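Local coordinates for protein myosin IE heavy chain (Dictyostelium discoideum, PDB 1LKX) that binds actin and has actin-activated ATPase activity, the chain being the motor domain of a class-one myosin that may help move membranes relative to actin, at residues K150-D155 with G191-E196; I201-L206 with E227-S232; N49-L54 with D592-G597. All blocks are in the same frame, centred on the assembly; numbering follows the deposited sequence.

Overall arrangement
Two of the three contacts touch the bound ADP, and the third lies behind one of them. Contact 3 joins the loop that holds adenine and ribose to a loop of the actin-binding region, while contact 1 offers Asn154 to the phosphates of the same ADP; their centres lie about 19 Å apart, and Lys594 of contact 3 bonds weakly to the backbone oxygen of Arg153 in contact 1. Contact 2 touches no nucleotide, but its centre is about 13 Å from that of contact 1, and a probable hydrogen bond from Gly195 N to Ser232 O (2.8 Å) links the two. Contacts 2 and 3 do not meet, their nearest atoms being about 15 Å apart. Contact 1 thus stands between nucleotide and helical periphery.

Contact 1 of 3, residues K150-D155 with G191-E196; sequences KTLRND and GRTQGE. With ADP (adenosine-5'-diphosphate), chain G.
Thr151 and Glu196 bring two irregular loops together, their CA atoms 4.9 Å apart, just where a type II beta turn from Thr193 to Glu196 ends. Gly195 takes the positive-phi third place of that turn, which suits a glycine, and its carbonyl receives the one hydrogen bond across the contact, from Lys150 NZ to Gly195 O at 2.7 Å. The lysine leaves the backbone with CG anti to N (chi1 169°) and bends only at its last torsion, bringing the ammonium in from above the carbonyl plane. Glu196 lays its extended chain beside Thr151 and over the next peptide, with OE1 3.3 Å from Thr151 CA. The carboxylate finds its polar partner in Arg188, through a salt bridge. Leu152 crosses the glutamate at about a right angle, its CG 3.5 Å from Glu196 CG, and its CD1 branch reaches the methyl of Thr193. Thr151 OG1 turns back into its own loop and accepts a hydrogen bond from Asn154 N, an ST motif, with a weaker one from Arg153 N. The curl closes on Asn154, whose ND2 donates to ADP O2A (3.1 Å) and more weakly to O2B. An asparagine amide bridging the phosphates in this way is characteristic of switch I, the nucleotide-sensing loop of the myosin motor.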
loop_
_atom_site.group_PDB
_atom_site.type_symbol
_atom_site.label_atom_id
_atom_site.label_comp_id
_atom_site.label_asym_id
_atom_site.label_seq_id
_atom_site.Cartn_x
_atom_site.Cartn_y
_atom_site.Cartn_z
ATOM N N LYS A 150 11.967 -8.121 -4.082
ATOM C CA LYS A 150 11.892 -9.323 -3.283
ATOM C C LYS A 150 12.484 -9.123 -1.900
ATOM O O LYS A 150 13.695 -9.213 -1.716
ATOM C CB LYS A 150 12.624 -10.479 -3.954
ATOM C CG LYS A 150 12.777 -11.672 -3.018
ATOM C CD LYS A 150 13.862 -12.620 -3.491
ATOM C CE LYS A 150 14.366 -13.508 -2.356
ATOM N NZ LYS A 150 15.031 -12.696 -1.285
ATOM N N THR A 151 11.630 -8.855 -0.923
ATOM C CA THR A 151 12.094 -8.690 0.444
ATOM C C THR A 151 12.125 -10.110 0.998
ATOM O O THR A 151 11.820 -11.057 0.271
ATOM C CB THR A 151 11.124 -7.807 1.269
ATOM O OG1 THR A 151 9.955 -8.560 1.641
ATOM C CG2 THR A 151 10.704 -6.603 0.444
ATOM N N LEU A 152 12.488 -10.271 2.266
ATOM C CA LEU A 152 12.533 -11.610 2.841
ATOM C C LEU A 152 11.144 -12.157 3.130
ATOM O O LEU A 152 10.946 -13.371 3.172
ATOM C CB LEU A 152 13.377 -11.626 4.117
ATOM C CG LEU A 152 14.856 -11.289 3.880
ATOM C CD1 LEU A 152 15.632 -11.420 5.172
ATOM C CD2 LEU A 152 15.448 -12.206 2.822
ATOM N N ARG A 153 10.179 -11.260 3.307
ATOM C CA ARG A 153 8.809 -11.662 3.596
ATOM C C ARG A 153 8.029 -11.980 2.337
ATOM O O ARG A 153 7.195 -12.875 2.338
ATOM C CB ARG A 153 8.076 -10.554 4.339
ATOM C CG ARG A 153 8.766 -10.125 5.595
ATOM C CD ARG A 153 8.402 -11.003 6.762
ATOM N NE ARG A 153 9.364 -10.867 7.849
ATOM C CZ ARG A 153 10.556 -11.444 7.840
ATOM N NH1 ARG A 153 11.387 -11.277 8.852
ATOM N NH2 ARG A 153 10.907 -12.212 6.817
ATOM N N ASN A 154 8.314 -11.255 1.262
ATOM C CA ASN A 154 7.585 -11.436 0.008
ATOM C C ASN A 154 8.441 -11.289 -1.249
ATOM O O ASN A 154 9.156 -10.308 -1.404
ATOM C CB ASN A 154 6.442 -10.422 -0.035
ATOM C CG ASN A 154 5.564 -10.590 -1.237
ATOM O OD1 ASN A 154 5.868 -11.374 -2.128
ATOM N ND2 ASN A 154 4.463 -9.851 -1.277
ATOM N N ASP A 155 8.353 -12.253 -2.157
ATOM C CA ASP A 155 9.136 -12.188 -3.387
ATOM C C ASP A 155 8.715 -11.026 -4.272
ATOM O O ASP A 155 9.496 -10.545 -5.096
ATOM C CB ASP A 155 9.027 -13.496 -4.176
ATOM C CG ASP A 155 9.677 -14.655 -3.465
ATOM O OD1 ASP A 155 10.830 -14.509 -2.998
ATOM O OD2 ASP A 155 9.029 -15.714 -3.374
ATOM N N GLY A 191 21.101 0.062 -0.946
ATOM C CA GLY A 191 21.391 -0.930 0.076
ATOM C C GLY A 191 20.154 -1.647 0.573
ATOM O O GLY A 191 19.069 -1.067 0.656
ATOM N N ARG A 192 20.316 -2.917 0.919
ATOM C CA ARG A 192 19.191 -3.713 1.393
ATOM C C ARG A 192 19.659 -4.906 2.226
ATOM O O ARG A 192 20.843 -5.239 2.222
ATOM C CB ARG A 192 18.393 -4.211 0.188
ATOM C CG ARG A 192 19.242 -4.999 -0.787
ATOM C CD ARG A 192 18.564 -5.110 -2.126
ATOM N NE ARG A 192 19.445 -4.726 -3.222
ATOM C CZ ARG A 192 20.018 -3.535 -3.339
ATOM N NH1 ARG A 192 19.816 -2.608 -2.428
ATOM N NH2 ARG A 192 20.780 -3.258 -4.378
ATOM N N THR A 193 18.730 -5.537 2.941
ATOM C CA THR A 193 19.043 -6.715 3.751
ATOM C C THR A 193 19.647 -7.791 2.853
ATOM O O THR A 193 19.131 -8.069 1.776
ATOM C CB THR A 193 17.781 -7.313 4.383
ATOM O OG1 THR A 193 17.180 -6.354 5.256
ATOM C CG2 THR A 193 18.118 -8.555 5.163
ATOM N N GLN A 194 20.740 -8.396 3.296
ATOM C CA GLN A 194 21.390 -9.436 2.523
ATOM C C GLN A 194 20.316 -10.479 2.297
ATOM O O GLN A 194 19.473 -10.703 3.166
ATOM C CB GLN A 194 22.555 -10.037 3.305
ATOM C CG GLN A 194 23.097 -9.140 4.422
ATOM C CD GLN A 194 22.118 -8.982 5.615
ATOM O OE1 GLN A 194 21.137 -8.221 5.552
ATOM N NE2 GLN A 194 22.388 -9.714 6.705
ATOM N N GLY A 195 20.340 -11.108 1.126
ATOM C CA GLY A 195 19.339 -12.105 0.810
ATOM C C GLY A 195 18.230 -11.463 0.011
ATOM O O GLY A 195 17.666 -12.071 -0.887
ATOM N N GLU A 196 17.907 -10.221 0.345
ATOM C CA GLU A 196 16.874 -9.510 -0.377
ATOM C C GLU A 196 17.403 -9.084 -1.741
ATOM O O GLU A 196 18.534 -9.398 -2.111
ATOM C CB GLU A 196 16.372 -8.306 0.430
ATOM C CG GLU A 196 15.347 -8.698 1.507
ATOM C CD GLU A 196 14.695 -7.505 2.207
ATOM O OE1 GLU A 196 14.373 -6.516 1.509
ATOM O OE2 GLU A 196 14.490 -7.564 3.448
HETATM P PB ADP G . 0.983 -8.088 -0.418
HETATM O O1B ADP G . 0.395 -7.120 -1.384
HETATM O O2B ADP G . 2.370 -7.886 -0.021
HETATM O O3B ADP G . 0.005 -8.058 0.765
HETATM P PA ADP G . 0.816 -10.013 -2.484
HETATM O O1A ADP G . -0.519 -9.737 -3.033
HETATM O O2A ADP G . 1.999 -9.417 -3.161
HETATM O O3A ADP G . 0.947 -9.554 -0.967
HETATM O "O5'" ADP G . 0.920 -11.582 -2.428
HETATM C "C5'" ADP G . 2.226 -12.110 -2.181
HETATM C "C4'" ADP G . 2.351 -13.305 -3.038
HETATM O "O4'" ADP G . 1.333 -14.129 -2.550
HETATM C "C3'" ADP G . 1.940 -13.114 -4.445
HETATM O "O3'" ADP G . 2.767 -12.313 -5.284
HETATM C "C2'" ADP G . 1.635 -14.538 -4.825
HETATM O "O2'" ADP G . 2.755 -15.331 -5.126
HETATM C "C1'" ADP G . 0.841 -14.930 -3.612
HETATM N N9 ADP G . -0.606 -14.692 -3.716
HETATM C C8 ADP G . -1.398 -13.832 -3.000
HETATM N N7 ADP G . -2.661 -13.970 -3.236
HETATM C C5 ADP G . -2.709 -14.987 -4.166
HETATM C C6 ADP G . -3.786 -15.595 -4.804
HETATM N N6 ADP G . -4.999 -15.157 -4.622
HETATM N N1 ADP G . -3.515 -16.634 -5.711
HETATM C C2 ADP G . -2.181 -17.012 -5.946
HETATM N N3 ADP G . -1.093 -16.470 -5.380
HETATM C C4 ADP G . -1.444 -15.451 -4.479
#

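Contact 2 of 3, residues I201-L206 with E227-S232; sequences IFYQML and EYLKKS
Leu229 pushes its CD2 methyl against the phenol end of Tyr203, 3.7 Å from CZ, while its CD1 branch lies over one face of the same ring, offset toward the rim. The two side chains slide past each other in opposite directions, so ring and isobutyl group overlap along their flanks. Leu229 points toward the other helix, and with CG anti to its carbonyl carbon (chi1 -58°) its two methyls spread to different partners. CD1 meets Leu206 CD2 tip to tip at 3.8 Å, and CD2 also comes up to Phe202 CB at 4.2 Å. A single leucine therefore fills the space between three side chains of helix 201-206, a task for which a branched, flexible aliphatic group is well suited. The short helical segments cross at 113°, and their axes approach no closer than 11.8 Å, so the backbones stay well apart and large side chains must span the distance. Helix 260-276 adds Leu270 and Leu274 against Phe202 and Leu206. Tyr203 also has a polar side: its hydroxyl is hydrogen-bonded to Ser198 N, and its ring meets Arg197 in a cation-pi contact. Replacing Tyr203 with an alanine would probably open a gap beside Leu229 and deprive the Ser198 amide and the Arg197 guanidinium of these partners. Ser232, near the hydroxyl, bonds instead to the backbone oxygen of Glu196. With no hydrogen bond running between the two segments, this buried joint probably rests on van der Waals packing and the exclusion of water, while the polar group at the ring's end is satisfied by the backbone before its own helix.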
loop_
_atom_site.group_PDB
_atom_site.type_symbol
_atom_site.label_atom_id
_atom_site.label_comp_id
_atom_site.label_asym_id
_atom_site.label_seq_id
_atom_site.Cartn_x
_atom_site.Cartn_y
_atom_site.Cartn_z
ATOM N N ILE A 201 12.746 -4.249 -12.091
ATOM C CA ILE A 201 13.197 -3.677 -13.348
ATOM C C ILE A 201 14.704 -3.773 -13.571
ATOM O O ILE A 201 15.138 -4.125 -14.655
ATOM C CB ILE A 201 12.730 -2.211 -13.476
ATOM C CG1 ILE A 201 12.928 -1.724 -14.907
ATOM C CG2 ILE A 201 13.483 -1.337 -12.502
ATOM C CD1 ILE A 201 12.158 -2.503 -15.909
ATOM N N PHE A 202 15.501 -3.485 -12.551
ATOM C CA PHE A 202 16.947 -3.547 -12.692
ATOM C C PHE A 202 17.377 -4.901 -13.210
ATOM O O PHE A 202 18.048 -4.993 -14.227
ATOM C CB PHE A 202 17.643 -3.292 -11.354
ATOM C CG PHE A 202 17.689 -1.847 -10.952
ATOM C CD1 PHE A 202 18.321 -0.912 -11.747
ATOM C CD2 PHE A 202 17.120 -1.431 -9.759
ATOM C CE1 PHE A 202 18.385 0.416 -11.361
ATOM C CE2 PHE A 202 17.178 -0.107 -9.363
ATOM C CZ PHE A 202 17.810 0.818 -10.162
ATOM N N TYR A 203 16.988 -5.958 -12.510
ATOM C CA TYR A 203 17.359 -7.308 -12.912
ATOM C C TYR A 203 16.745 -7.707 -14.237
ATOM O O TYR A 203 17.395 -8.327 -15.063
ATOM C CB TYR A 203 16.941 -8.297 -11.839
ATOM C CG TYR A 203 17.508 -7.958 -10.495
ATOM C CD1 TYR A 203 16.885 -7.040 -9.666
ATOM C CD2 TYR A 203 18.687 -8.536 -10.064
ATOM C CE1 TYR A 203 17.431 -6.707 -8.427
ATOM C CE2 TYR A 203 19.241 -8.213 -8.837
ATOM C CZ TYR A 203 18.610 -7.303 -8.019
ATOM O OH TYR A 203 19.152 -7.025 -6.785
ATOM N N GLN A 204 15.494 -7.332 -14.439
ATOM C CA GLN A 204 14.790 -7.677 -15.659
ATOM C C GLN A 204 15.362 -6.984 -16.892
ATOM O O GLN A 204 15.410 -7.563 -17.976
ATOM C CB GLN A 204 13.309 -7.353 -15.484
ATOM C CG GLN A 204 12.771 -7.879 -14.168
ATOM C CD GLN A 204 11.285 -7.701 -14.021
ATOM O OE1 GLN A 204 10.729 -6.683 -14.419
ATOM N NE2 GLN A 204 10.628 -8.692 -13.425
ATOM N N MET A 205 15.795 -5.742 -16.727
ATOM C CA MET A 205 16.383 -4.996 -17.835
ATOM C C MET A 205 17.686 -5.662 -18.258
ATOM O O MET A 205 17.959 -5.841 -19.448
ATOM C CB MET A 205 16.679 -3.563 -17.412
ATOM C CG MET A 205 17.772 -2.923 -18.228
ATOM S SD MET A 205 18.343 -1.401 -17.484
ATOM C CE MET A 205 17.602 -0.181 -18.570
ATOM N N LEU A 206 18.493 -6.019 -17.264
ATOM C CA LEU A 206 19.770 -6.658 -17.515
ATOM C C LEU A 206 19.637 -7.984 -18.263
ATOM O O LEU A 206 20.601 -8.443 -18.877
ATOM C CB LEU A 206 20.510 -6.859 -16.194
ATOM C CG LEU A 206 21.647 -5.879 -15.905
ATOM C CD1 LEU A 206 21.282 -4.492 -16.377
ATOM C CD2 LEU A 206 21.945 -5.874 -14.420
ATOM N N GLU A 227 27.803 -3.030 -8.343
ATOM C CA GLU A 227 27.902 -2.842 -6.904
ATOM C C GLU A 227 26.563 -2.899 -6.169
ATOM O O GLU A 227 26.320 -3.798 -5.359
ATOM C CB GLU A 227 28.589 -1.512 -6.619
ATOM C CG GLU A 227 28.731 -1.200 -5.147
ATOM C CD GLU A 227 29.230 -2.401 -4.352
ATOM O OE1 GLU A 227 30.121 -3.119 -4.867
ATOM O OE2 GLU A 227 28.736 -2.618 -3.217
ATOM N N TYR A 228 25.701 -1.932 -6.448
ATOM C CA TYR A 228 24.405 -1.884 -5.809
ATOM C C TYR A 228 23.699 -3.236 -5.818
ATOM O O TYR A 228 23.171 -3.664 -4.793
ATOM C CB TYR A 228 23.518 -0.833 -6.475
ATOM C CG TYR A 228 23.952 0.593 -6.229
ATOM C CD1 TYR A 228 24.596 0.955 -5.044
ATOM C CD2 TYR A 228 23.670 1.591 -7.158
ATOM C CE1 TYR A 228 24.947 2.280 -4.795
ATOM C CE2 TYR A 228 24.010 2.909 -6.922
ATOM C CZ TYR A 228 24.649 3.252 -5.740
ATOM O OH TYR A 228 24.992 4.566 -5.507
ATOM N N LEU A 229 23.692 -3.918 -6.958
ATOM C CA LEU A 229 23.027 -5.214 -7.041
ATOM C C LEU A 229 23.789 -6.346 -6.351
ATOM O O LEU A 229 23.195 -7.258 -5.782
ATOM C CB LEU A 229 22.784 -5.591 -8.499
ATOM C CG LEU A 229 21.948 -4.610 -9.318
ATOM C CD1 LEU A 229 21.621 -5.229 -10.663
ATOM C CD2 LEU A 229 20.678 -4.269 -8.575
ATOM N N LYS A 230 25.106 -6.287 -6.398
ATOM C CA LYS A 230 25.918 -7.323 -5.792
ATOM C C LYS A 230 25.810 -7.383 -4.268
ATOM O O LYS A 230 25.806 -8.461 -3.700
ATOM C CB LYS A 230 27.375 -7.108 -6.200
ATOM C CG LYS A 230 28.312 -8.244 -5.848
ATOM C CD LYS A 230 29.750 -7.848 -6.114
ATOM C CE LYS A 230 30.660 -9.060 -6.075
ATOM N NZ LYS A 230 30.371 -10.019 -7.196
ATOM N N LYS A 231 25.723 -6.228 -3.615
ATOM C CA LYS A 231 25.657 -6.144 -2.154
ATOM C C LYS A 231 24.797 -7.191 -1.456
ATOM O O LYS A 231 25.301 -8.021 -0.712
ATOM C CB LYS A 231 25.176 -4.752 -1.726
ATOM C CG LYS A 231 25.903 -3.620 -2.406
ATOM C CD LYS A 231 25.360 -2.263 -2.000
ATOM C CE LYS A 231 25.769 -1.904 -0.578
ATOM N NZ LYS A 231 25.270 -0.555 -0.153
ATOM N N SER A 232 23.492 -7.142 -1.685
ATOM C CA SER A 232 22.565 -8.067 -1.041
ATOM C C SER A 232 22.783 -9.509 -1.459
ATOM O O SER A 232 22.089 -10.413 -0.995
ATOM C CB SER A 232 21.120 -7.659 -1.343
ATOM O OG SER A 232 20.862 -7.652 -2.737
#

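Contact 3 of 3, residues N49-L54 with D592-G597; sequences NPFKNL and DNKQAG. With ADP (adenosine-5'-diphosphate), chain G.
Phe51 lays its ring against the backbone of Lys594, whose CA sits 3.3 Å from the ring centroid and only 3° off the ring normal, a CH-pi contact over the middle of the face. Asn49 OD1 lies over the opposite face, nearer the rim, so the phenyl group is held between its own loop and the loop 592-597. A flat aromatic suits this slot because it can follow a bare backbone closely. Its CG stands anti to the carbonyl carbon (chi1 -77°), which swings the ring toward Lys594. Beside it, Ala596 CA makes a C-H...O contact with Pro50 O at 3.3 Å; the small alanine side chain probably lets the two backbones lie this near. The outer side is looser. The extended chain of Lys52 passes exposed Ala596 with CD 4.0 Å from CB, and its ammonium makes a long, weak ion pair with Asp35. Farther along this rim, Asn593 ND2 bonds to Gln595 OE1 within its own loop. The Lys594 chain leads away from Phe51 toward the loop 150-155, touching Asp155. On the inner side lies the nucleotide. Asn49 ND2 donates almost straight to ADP O4' (3.0 Å, 169°) and also bonds to Gly104 O, while its OD1 takes a weak bond from Phe51 N. Pro50 CD packs on the adenine at C6, 3.8 Å away. An asparagine bonded to the ribose ring oxygen and a proline against the base are characteristic of the Asn-Pro purine-binding loop of myosin motors, here backed by a loop of the actin-binding region.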
loop_
_atom_site.group_PDB
_atom_site.type_symbol
_atom_site.label_atom_id
_atom_site.label_comp_id
_atom_site.label_asym_id
_atom_site.label_seq_id
_atom_site.Cartn_x
_atom_site.Cartn_y
_atom_site.Cartn_z
ATOM N N ASN A 49 -4.168 -16.135 1.946
ATOM C CA ASN A 49 -3.202 -16.410 0.887
ATOM C C ASN A 49 -3.027 -17.912 0.592
ATOM O O ASN A 49 -2.515 -18.670 1.420
ATOM C CB ASN A 49 -1.858 -15.811 1.263
ATOM C CG ASN A 49 -0.951 -15.678 0.084
ATOM O OD1 ASN A 49 -0.884 -16.572 -0.758
ATOM N ND2 ASN A 49 -0.238 -14.566 0.007
ATOM N N PRO A 50 -3.441 -18.352 -0.606
ATOM C CA PRO A 50 -3.354 -19.742 -1.052
ATOM C C PRO A 50 -1.938 -20.180 -1.348
ATOM O O PRO A 50 -1.570 -21.330 -1.134
ATOM C CB PRO A 50 -4.195 -19.758 -2.322
ATOM C CG PRO A 50 -5.075 -18.593 -2.177
ATOM C CD PRO A 50 -4.176 -17.555 -1.594
ATOM N N PHE A 51 -1.147 -19.248 -1.851
ATOM C CA PHE A 51 0.221 -19.537 -2.228
ATOM C C PHE A 51 0.266 -20.533 -3.390
ATOM O O PHE A 51 1.111 -21.419 -3.444
ATOM C CB PHE A 51 1.008 -20.043 -1.021
ATOM C CG PHE A 51 1.413 -18.953 -0.081
ATOM C CD1 PHE A 51 2.092 -17.827 -0.551
ATOM C CD2 PHE A 51 1.117 -19.032 1.271
ATOM C CE1 PHE A 51 2.470 -16.796 0.313
ATOM C CE2 PHE A 51 1.490 -18.002 2.148
ATOM C CZ PHE A 51 2.168 -16.883 1.662
ATOM N N LYS A 52 -0.665 -20.360 -4.324
ATOM C CA LYS A 52 -0.771 -21.195 -5.514
ATOM C C LYS A 52 -2.015 -20.757 -6.298
ATOM O O LYS A 52 -2.929 -20.145 -5.743
ATOM C CB LYS A 52 -0.878 -22.675 -5.139
ATOM C CG LYS A 52 -2.174 -23.049 -4.476
ATOM C CD LYS A 52 -2.363 -24.550 -4.512
ATOM C CE LYS A 52 -3.765 -24.955 -4.082
ATOM N NZ LYS A 52 -3.987 -26.418 -4.266
ATOM N N ASN A 53 -2.056 -21.071 -7.587
ATOM C CA ASN A 53 -3.188 -20.662 -8.403
ATOM C C ASN A 53 -4.440 -21.465 -8.161
ATOM O O ASN A 53 -4.410 -22.684 -8.173
ATOM C CB ASN A 53 -2.850 -20.754 -9.890
ATOM C CG ASN A 53 -1.709 -19.851 -10.284
ATOM O OD1 ASN A 53 -1.716 -18.650 -9.987
ATOM N ND2 ASN A 53 -0.717 -20.418 -10.963
ATOM N N LEU A 54 -5.541 -20.762 -7.941
ATOM C CA LEU A 54 -6.839 -21.394 -7.757
ATOM C C LEU A 54 -7.673 -20.936 -8.946
ATOM O O LEU A 54 -7.974 -19.748 -9.090
ATOM C CB LEU A 54 -7.483 -20.953 -6.441
ATOM C CG LEU A 54 -7.040 -21.747 -5.216
ATOM C CD1 LEU A 54 -5.534 -21.722 -5.105
ATOM C CD2 LEU A 54 -7.674 -21.162 -3.972
ATOM N N ASP A 592 4.462 -18.113 7.006
ATOM C CA ASP A 592 5.626 -17.354 6.610
ATOM C C ASP A 592 6.595 -18.114 5.722
ATOM O O ASP A 592 7.759 -17.754 5.627
ATOM C CB ASP A 592 6.330 -16.849 7.868
ATOM C CG ASP A 592 5.445 -15.905 8.704
ATOM O OD1 ASP A 592 5.766 -15.661 9.885
ATOM O OD2 ASP A 592 4.429 -15.394 8.185
ATOM N N ASN A 593 6.118 -19.158 5.052
ATOM C CA ASN A 593 6.984 -19.947 4.177
ATOM C C ASN A 593 6.443 -20.078 2.768
ATOM O O ASN A 593 7.003 -20.799 1.946
ATOM C CB ASN A 593 7.191 -21.333 4.754
ATOM C CG ASN A 593 7.645 -21.288 6.175
ATOM O OD1 ASN A 593 8.663 -20.665 6.496
ATOM N ND2 ASN A 593 6.891 -21.938 7.054
ATOM N N LYS A 594 5.348 -19.378 2.496
ATOM C CA LYS A 594 4.732 -19.403 1.178
ATOM C C LYS A 594 4.261 -20.810 0.838
ATOM O O LYS A 594 4.069 -21.139 -0.324
ATOM C CB LYS A 594 5.732 -18.914 0.134
ATOM C CG LYS A 594 6.367 -17.587 0.496
ATOM C CD LYS A 594 7.564 -17.280 -0.390
ATOM C CE LYS A 594 8.217 -15.964 -0.006
ATOM N NZ LYS A 594 8.540 -15.895 1.455
ATOM N N GLN A 595 4.080 -21.639 1.859
ATOM C CA GLN A 595 3.617 -23.010 1.665
ATOM C C GLN A 595 2.153 -23.033 1.278
ATOM O O GLN A 595 1.301 -22.502 1.983
ATOM C CB GLN A 595 3.768 -23.827 2.944
ATOM C CG GLN A 595 5.171 -24.291 3.276
ATOM C CD GLN A 595 5.247 -24.852 4.687
ATOM O OE1 GLN A 595 5.327 -24.094 5.666
ATOM N NE2 GLN A 595 5.195 -26.183 4.804
ATOM N N ALA A 596 1.858 -23.668 0.159
ATOM C CA ALA A 596 0.484 -23.759 -0.291
ATOM C C ALA A 596 -0.278 -24.654 0.671
ATOM O O ALA A 596 0.257 -25.644 1.163
ATOM C CB ALA A 596 0.436 -24.337 -1.684
ATOM N N GLY A 597 -1.523 -24.303 0.950
ATOM C CA GLY A 597 -2.322 -25.119 1.847
ATOM C C GLY A 597 -1.747 -25.429 3.219
ATOM O O GLY A 597 -1.761 -26.574 3.647
HETATM P PB ADP G . 0.983 -8.088 -0.418
HETATM O O1B ADP G . 0.395 -7.120 -1.384
HETATM O O2B ADP G . 2.370 -7.886 -0.021
HETATM O O3B ADP G . 0.005 -8.058 0.765
HETATM P PA ADP G . 0.816 -10.013 -2.484
HETATM O O1A ADP G . -0.519 -9.737 -3.033
HETATM O O2A ADP G . 1.999 -9.417 -3.161
HETATM O O3A ADP G . 0.947 -9.554 -0.967
HETATM O "O5'" ADP G . 0.920 -11.582 -2.428
HETATM C "C5'" ADP G . 2.226 -12.110 -2.181
HETATM C "C4'" ADP G . 2.351 -13.305 -3.038
HETATM O "O4'" ADP G . 1.333 -14.129 -2.550
HETATM C "C3'" ADP G . 1.940 -13.114 -4.445
HETATM O "O3'" ADP G . 2.767 -12.313 -5.284
HETATM C "C2'" ADP G . 1.635 -14.538 -4.825
HETATM O "O2'" ADP G . 2.755 -15.331 -5.126
HETATM C "C1'" ADP G . 0.841 -14.930 -3.612
HETATM N N9 ADP G . -0.606 -14.692 -3.716
HETATM C C8 ADP G . -1.398 -13.832 -3.000
HETATM N N7 ADP G . -2.661 -13.970 -3.236
HETATM C C5 ADP G . -2.709 -14.987 -4.166
HETATM C C6 ADP G . -3.786 -15.595 -4.804
HETATM N N6 ADP G . -4.999 -15.157 -4.622
HETATM N N1 ADP G . -3.515 -16.634 -5.711
HETATM C C2 ADP G . -2.181 -17.012 -5.946
HETATM N N3 ADP G . -1.093 -16.470 -5.380
HETATM C C4 ADP G . -1.444 -15.451 -4.479
#